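Local coordinates for protein putative cell surface hydrolase (Lactobacillus plantarum, PDB 3LP5) that probably acts as a cell-surface hydrolase of the alpha/beta hydrolase fold, with a substrate that is not known, at residues A[72-75]-A[76-80]; A[150-153]-A[154-158]; A[15-18]-A[19-23]. One frame throughout, in Å; residues are numbered along the deposited sequence.

Contact 1: A[72-75]-A[76-80]; sequences DGKA and NIDKQ
Lys74 and Asp78, one helical turn apart, form a salt bridge on the surface of helix 74-92, with Lys74 NZ 2.7 Å from Asp78 OD2. The lysine starts anti to its own nitrogen (chi1 -180°), runs straight out to CE and bends only at chi4 (-39°), which turns the ammonium toward the carboxylate. NZ approaches OD2 on its syn lone pair, the side facing the other carboxylate oxygen. The lysine stem packs alongside the carboxylate, Lys74 CG passing 3.6 Å from the same OD2. A second, weaker and longer ion pair joins NZ to Glu154 of helix 150-157.

Two backbone bonds start the helix behind this pair. Ile77 N donates to Gly73 O at 2.9 Å, and Asp78 N to Lys74 O at 2.8 Å. Gly73 is the N-cap residue, and its positive phi of 102° is one that favours glycine.

Ile77 adds packing: its CG1, beside its own backbone N, lies against Gly73 O, 3.1 Å away. The Ile77 side chain also packs on Asn107 and Ile111 of helix 107-118 and on Met151 of helix 150-157.

Lys74 and Asp78 are thus joined twice, Asp78 N donating to Lys74 O and the carboxylate accepting from the ammonium, and the negative charge of Asp78 near the helix N-terminus would also be expected to interact favourably with the helix dipole.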
# COMPACT_ATOMS: atom_id res chain seq x y z
N ASP A 72 15.16 1.30 -4.97
CA ASP A 72 14.21 1.41 -6.06
C ASP A 72 14.56 0.38 -7.09
O ASP A 72 15.62 -0.20 -7.02
CB ASP A 72 14.28 2.80 -6.71
CG ASP A 72 13.44 3.85 -5.99
OD1 ASP A 72 13.66 5.07 -6.26
OD2 ASP A 72 12.58 3.49 -5.11
N GLY A 73 13.66 0.18 -8.05
CA GLY A 73 13.97 -0.50 -9.31
C GLY A 73 13.45 -1.93 -9.30
O GLY A 73 13.33 -2.53 -8.20
N LYS A 74 13.17 -2.47 -10.49
CA LYS A 74 12.59 -3.80 -10.63
C LYS A 74 13.39 -4.91 -9.93
O LYS A 74 12.80 -5.76 -9.27
CB LYS A 74 12.39 -4.19 -12.08
CG LYS A 74 11.77 -5.58 -12.31
CD LYS A 74 11.57 -5.77 -13.79
CE LYS A 74 10.91 -7.07 -14.22
NZ LYS A 74 11.37 -8.22 -13.44
N ALA A 75 14.72 -4.89 -10.07
CA ALA A 75 15.51 -5.92 -9.47
C ALA A 75 15.25 -5.98 -7.94
O ALA A 75 15.15 -7.08 -7.35
CB ALA A 75 16.93 -5.71 -9.76
N ASN A 76 15.13 -4.81 -7.28
CA ASN A 76 14.86 -4.78 -5.90
C ASN A 76 13.41 -5.11 -5.55
O ASN A 76 13.14 -5.81 -4.56
CB ASN A 76 15.35 -3.45 -5.26
CG ASN A 76 16.81 -3.29 -5.39
OD1 ASN A 76 17.32 -2.30 -5.94
ND2 ASN A 76 17.52 -4.28 -4.96
N ILE A 77 12.49 -4.65 -6.37
CA ILE A 77 11.09 -4.85 -6.15
C ILE A 77 10.79 -6.35 -6.24
O ILE A 77 9.98 -6.88 -5.45
CB ILE A 77 10.21 -4.10 -7.23
CG1 ILE A 77 10.40 -2.57 -7.14
CG2 ILE A 77 8.71 -4.56 -7.18
CD1 ILE A 77 9.99 -2.04 -5.92
N ASP A 78 11.44 -7.04 -7.17
CA ASP A 78 11.19 -8.52 -7.30
C ASP A 78 11.62 -9.24 -6.02
O ASP A 78 10.93 -10.14 -5.58
CB ASP A 78 11.87 -9.14 -8.53
CG ASP A 78 11.17 -8.76 -9.86
OD1 ASP A 78 10.00 -8.31 -9.88
OD2 ASP A 78 11.79 -8.92 -10.91
N LYS A 79 12.74 -8.83 -5.41
CA LYS A 79 13.15 -9.40 -4.08
C LYS A 79 12.25 -8.99 -2.94
O LYS A 79 12.02 -9.78 -2.03
CB LYS A 79 14.60 -8.98 -3.71
CG LYS A 79 15.65 -9.44 -4.71
CD LYS A 79 17.01 -8.83 -4.42
CE LYS A 79 17.97 -9.00 -5.61
NZ LYS A 79 19.40 -8.92 -5.13
N GLN A 80 11.82 -7.73 -2.92
CA GLN A 80 10.94 -7.25 -1.83
C GLN A 80 9.61 -7.98 -1.82
O GLN A 80 9.02 -8.19 -0.75
CB GLN A 80 10.77 -5.72 -1.87
CG GLN A 80 12.15 -4.99 -1.62
CD GLN A 80 12.29 -3.66 -2.44
OE1 GLN A 80 11.41 -3.30 -3.21
NE2 GLN A 80 13.38 -2.92 -2.23

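Contact 2: A[150-153]-A[154-158]; sequences SMFK and ELYRY
The backbone of Ser150 to Arg157 is helical throughout, with Leu155 N bonded to Met151 O at 3.1 Å, Tyr156 N to Phe152 O at 2.8 Å and Arg157 N to Lys153 O at 2.9 Å, before Tyr158 leaves helical angles. Phe152 and Tyr156 form the aromatic part of the contact. Both take CG anti to the backbone nitrogen (chi1 175° and -174°), and with one turn between them the two rings point the same way, side by side. Their planes are only 24° apart, yet the rings are slid past each other with centroids 5.4 Å apart, which gives little overlap. What lies over the Phe152 face is instead the methylene of the tyrosine: Tyr156 CB stands 4.1 Å from the Phe152 ring centroid, displaced toward the rim, in a CH-pi contact. Phe152 CZ also approaches Tyr156 CD1, at 3.7 Å.

Helix 150-157 is the connection of a beta-alpha-beta unit, linking strand 127-134 to the neighbouring parallel strand 167-172. The phenylalanine packs on Tyr193 and Ile194 of helix 191-195 and meets the Tyr190 ring edge-to-face, while Arg159 makes a cation-pi contact with Tyr156.

On another side of the helix, Met151 bends at chi2 and chi3, and this brings its methyl group toward the next turn. There Met151 CE lies 4.2 Å from Leu155 CG and 3.5 Å from Glu154 OE1, crossing both side chains at a slant. Glu154 reaches out extended, its carboxylate making long, weak ion pairs with Lys74 and Arg118. Leu155 packs on Thr113 and Glu117 of helix 107-118 and on Ile194.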
# COMPACT_ATOMS: atom_id res chain seq x y z
N SER A 150 9.78 -2.61 -18.05
CA SER A 150 9.93 -4.00 -17.68
C SER A 150 9.12 -4.29 -16.40
O SER A 150 8.45 -5.33 -16.31
CB SER A 150 11.42 -4.29 -17.45
OG SER A 150 11.57 -5.69 -17.40
N MET A 151 9.20 -3.37 -15.43
CA MET A 151 8.39 -3.43 -14.20
C MET A 151 6.91 -3.55 -14.53
O MET A 151 6.26 -4.48 -14.09
CB MET A 151 8.64 -2.21 -13.26
CG MET A 151 7.83 -2.22 -11.91
SD MET A 151 8.61 -3.33 -10.69
CE MET A 151 7.87 -4.92 -11.00
N PHE A 152 6.38 -2.63 -15.32
CA PHE A 152 4.96 -2.69 -15.61
C PHE A 152 4.63 -3.99 -16.39
O PHE A 152 3.59 -4.58 -16.18
CB PHE A 152 4.56 -1.51 -16.49
CG PHE A 152 3.11 -1.59 -16.93
CD1 PHE A 152 2.08 -1.34 -16.02
CD2 PHE A 152 2.79 -1.99 -18.23
CE1 PHE A 152 0.73 -1.42 -16.41
CE2 PHE A 152 1.45 -2.09 -18.62
CZ PHE A 152 0.42 -1.80 -17.69
N LYS A 153 5.51 -4.42 -17.27
CA LYS A 153 5.27 -5.66 -18.08
C LYS A 153 5.05 -6.84 -17.13
O LYS A 153 4.15 -7.65 -17.38
CB LYS A 153 6.45 -5.94 -19.02
CG LYS A 153 6.42 -4.99 -20.27
CD LYS A 153 7.59 -5.31 -21.25
CE LYS A 153 7.81 -4.19 -22.27
NZ LYS A 153 9.01 -4.49 -23.14
N GLU A 154 5.79 -6.90 -16.03
CA GLU A 154 5.66 -8.00 -15.11
C GLU A 154 4.36 -7.84 -14.31
O GLU A 154 3.62 -8.79 -14.20
CB GLU A 154 6.88 -8.10 -14.18
CG GLU A 154 6.76 -9.26 -13.15
CD GLU A 154 7.86 -9.34 -12.11
OE1 GLU A 154 8.53 -8.32 -11.74
OE2 GLU A 154 8.04 -10.44 -11.57
N LEU A 155 4.05 -6.66 -13.78
CA LEU A 155 2.74 -6.47 -13.09
C LEU A 155 1.54 -6.70 -14.01
O LEU A 155 0.52 -7.20 -13.55
CB LEU A 155 2.61 -5.09 -12.50
CG LEU A 155 3.74 -4.70 -11.54
CD1 LEU A 155 3.69 -3.21 -11.16
CD2 LEU A 155 3.54 -5.53 -10.25
N TYR A 156 1.67 -6.38 -15.30
CA TYR A 156 0.49 -6.52 -16.17
C TYR A 156 0.36 -7.98 -16.54
O TYR A 156 -0.73 -8.54 -16.56
CB TYR A 156 0.72 -5.69 -17.43
CG TYR A 156 -0.43 -5.62 -18.37
CD1 TYR A 156 -1.58 -4.91 -18.03
CD2 TYR A 156 -0.36 -6.22 -19.63
CE1 TYR A 156 -2.68 -4.79 -18.94
CE2 TYR A 156 -1.46 -6.13 -20.56
CZ TYR A 156 -2.62 -5.43 -20.18
OH TYR A 156 -3.70 -5.33 -21.09
N ARG A 157 1.49 -8.63 -16.75
CA ARG A 157 1.46 -10.04 -17.15
C ARG A 157 0.79 -10.93 -16.10
O ARG A 157 0.17 -11.95 -16.44
CB ARG A 157 2.88 -10.57 -17.40
CG ARG A 157 2.85 -12.00 -18.02
CD ARG A 157 4.18 -12.79 -17.84
NE ARG A 157 4.00 -14.27 -17.70
CZ ARG A 157 2.96 -15.05 -18.10
NH1 ARG A 157 1.88 -14.58 -18.75
NH2 ARG A 157 3.01 -16.36 -17.86
N TYR A 158 0.96 -10.60 -14.83
CA TYR A 158 0.38 -11.45 -13.81
C TYR A 158 -0.91 -10.92 -13.18
O TYR A 158 -1.35 -11.45 -12.14
CB TYR A 158 1.41 -11.79 -12.70
CG TYR A 158 2.54 -12.57 -13.28
CD1 TYR A 158 2.31 -13.87 -13.74
CD2 TYR A 158 3.80 -12.00 -13.44
CE1 TYR A 158 3.33 -14.61 -14.29
CE2 TYR A 158 4.84 -12.74 -14.00
CZ TYR A 158 4.58 -14.04 -14.42
OH TYR A 158 5.54 -14.80 -14.98

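Contact 3: A[15-18]-A[19-23]; sequences ASQN and RFDSL
Gln17 bends at chi2 (61°) after leaving the backbone anti to its nitrogen, while Asp21 sets its carboxylate beside its own backbone N (chi1 -72°); together these turns bring amide and carboxylate together across one turn of helix 17-30. Gln17 NE2 donates to Asp21 OD1 at 2.9 Å. The acceptor lies in the amide plane, but the donor comes in from above the carboxylate, 37° out of its plane. The same NE2 is 3.5 Å from Phe20 CD2, approaching the ring obliquely, and Asp21 OD1 sits in plane at the edge of that ring.

Beneath the side chains, Phe20 N bonds to Ser16 O at 3.1 Å, Asp21 N to Gln17 O and Ser22 N to Asn18 O. A water accepts from Arg19 N at 3.2 Å and lies 2.9 Å from Ala15 O, to which it may donate. Another water donates to Asn18 O at 2.7 Å and also hydrogen-bonds to Ser22 OG.

Ser16 occupies the N-cap position without capping through its side chain; its OG bonds to Ser13 O instead. The Arg19 guanidinium turns away to Thr212 O. Ser16 and Phe20 pack on His105, and Ser16 also touches Ser106 of a GxSxG sequence, consistent with a helix that follows the strand 7-10 of an alpha/beta hydrolase and begins beside the probable nucleophile elbow.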
# COMPACT_ATOMS: atom_id res chain seq x y z
N ALA A 15 13.83 7.97 0.53
CA ALA A 15 13.35 9.33 0.21
C ALA A 15 11.91 9.56 0.71
O ALA A 15 11.57 10.66 1.14
CB ALA A 15 13.42 9.60 -1.31
N SER A 16 11.09 8.53 0.71
CA SER A 16 9.70 8.70 1.10
C SER A 16 9.41 8.22 2.54
O SER A 16 8.23 8.28 3.01
CB SER A 16 8.79 8.02 0.03
OG SER A 16 9.01 6.62 -0.03
N GLN A 17 10.47 7.83 3.28
CA GLN A 17 10.34 7.35 4.69
C GLN A 17 9.71 8.37 5.69
O GLN A 17 8.89 7.98 6.53
CB GLN A 17 11.66 6.78 5.26
CG GLN A 17 11.50 5.82 6.47
CD GLN A 17 10.67 4.58 6.11
OE1 GLN A 17 10.98 3.87 5.13
NE2 GLN A 17 9.59 4.34 6.87
N ASN A 18 10.13 9.63 5.64
CA ASN A 18 9.57 10.65 6.53
C ASN A 18 8.03 10.74 6.38
O ASN A 18 7.30 10.76 7.41
CB ASN A 18 10.24 12.03 6.33
CG ASN A 18 11.53 12.23 7.22
OD1 ASN A 18 12.37 13.14 6.97
ND2 ASN A 18 11.66 11.40 8.25
N ARG A 19 7.55 10.80 5.12
CA ARG A 19 6.12 10.81 4.86
C ARG A 19 5.44 9.59 5.48
O ARG A 19 4.47 9.71 6.24
CB ARG A 19 5.78 10.89 3.37
CG ARG A 19 4.30 11.13 3.18
CD ARG A 19 3.78 10.82 1.78
NE ARG A 19 4.33 11.70 0.74
CZ ARG A 19 3.78 12.84 0.36
NH1 ARG A 19 2.66 13.30 0.93
NH2 ARG A 19 4.34 13.54 -0.58
N PHE A 20 5.95 8.40 5.15
CA PHE A 20 5.40 7.16 5.76
C PHE A 20 5.28 7.23 7.29
O PHE A 20 4.19 6.96 7.83
CB PHE A 20 6.21 5.95 5.32
CG PHE A 20 5.59 4.62 5.70
CD1 PHE A 20 4.54 4.08 4.94
CD2 PHE A 20 6.08 3.91 6.78
CE1 PHE A 20 4.00 2.84 5.24
CE2 PHE A 20 5.56 2.65 7.16
CZ PHE A 20 4.50 2.09 6.37
N ASP A 21 6.36 7.58 7.98
CA ASP A 21 6.38 7.62 9.44
C ASP A 21 5.37 8.67 9.96
O ASP A 21 4.68 8.43 10.93
CB ASP A 21 7.78 7.99 9.94
CG ASP A 21 8.81 6.81 9.75
OD1 ASP A 21 8.47 5.76 9.14
OD2 ASP A 21 9.96 6.95 10.24
N SER A 22 5.31 9.80 9.29
CA SER A 22 4.34 10.81 9.63
C SER A 22 2.92 10.32 9.48
O SER A 22 2.09 10.57 10.37
CB SER A 22 4.53 12.06 8.78
OG SER A 22 5.75 12.68 9.16
N LEU A 23 2.63 9.61 8.38
CA LEU A 23 1.32 9.02 8.18
C LEU A 23 0.91 8.10 9.31
O LEU A 23 -0.23 8.18 9.76
CB LEU A 23 1.20 8.25 6.83
CG LEU A 23 1.39 9.14 5.57
CD1 LEU A 23 1.33 8.29 4.27
CD2 LEU A 23 0.34 10.25 5.56
O HOH W 1 9.53 11.93 2.82
O HOH W 2 8.17 11.81 9.75

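Overall arrangement
Contacts 1 and 2 form one interface between helices 74-92 and 150-157, their centres 13 Å apart. Ile77 CG2 packs 3.7 Å from Met151 SD, and Lys74 CE lies 3.5 Å from Ser150 OG. The modelled 2.4 Å between Asp78 OD1 and Glu154 OE1 is doubtfully short. Contact 3 stands apart, its centre about 19 Å from that of contact 1 and 26 Å from that of contact 2. Contact 3 touches the probable nucleophile elbow through Ser16, and Asp72 of contact 1 lies near it without touching. A bound sodium ion sits about 5 Å from the Lys79 side chain.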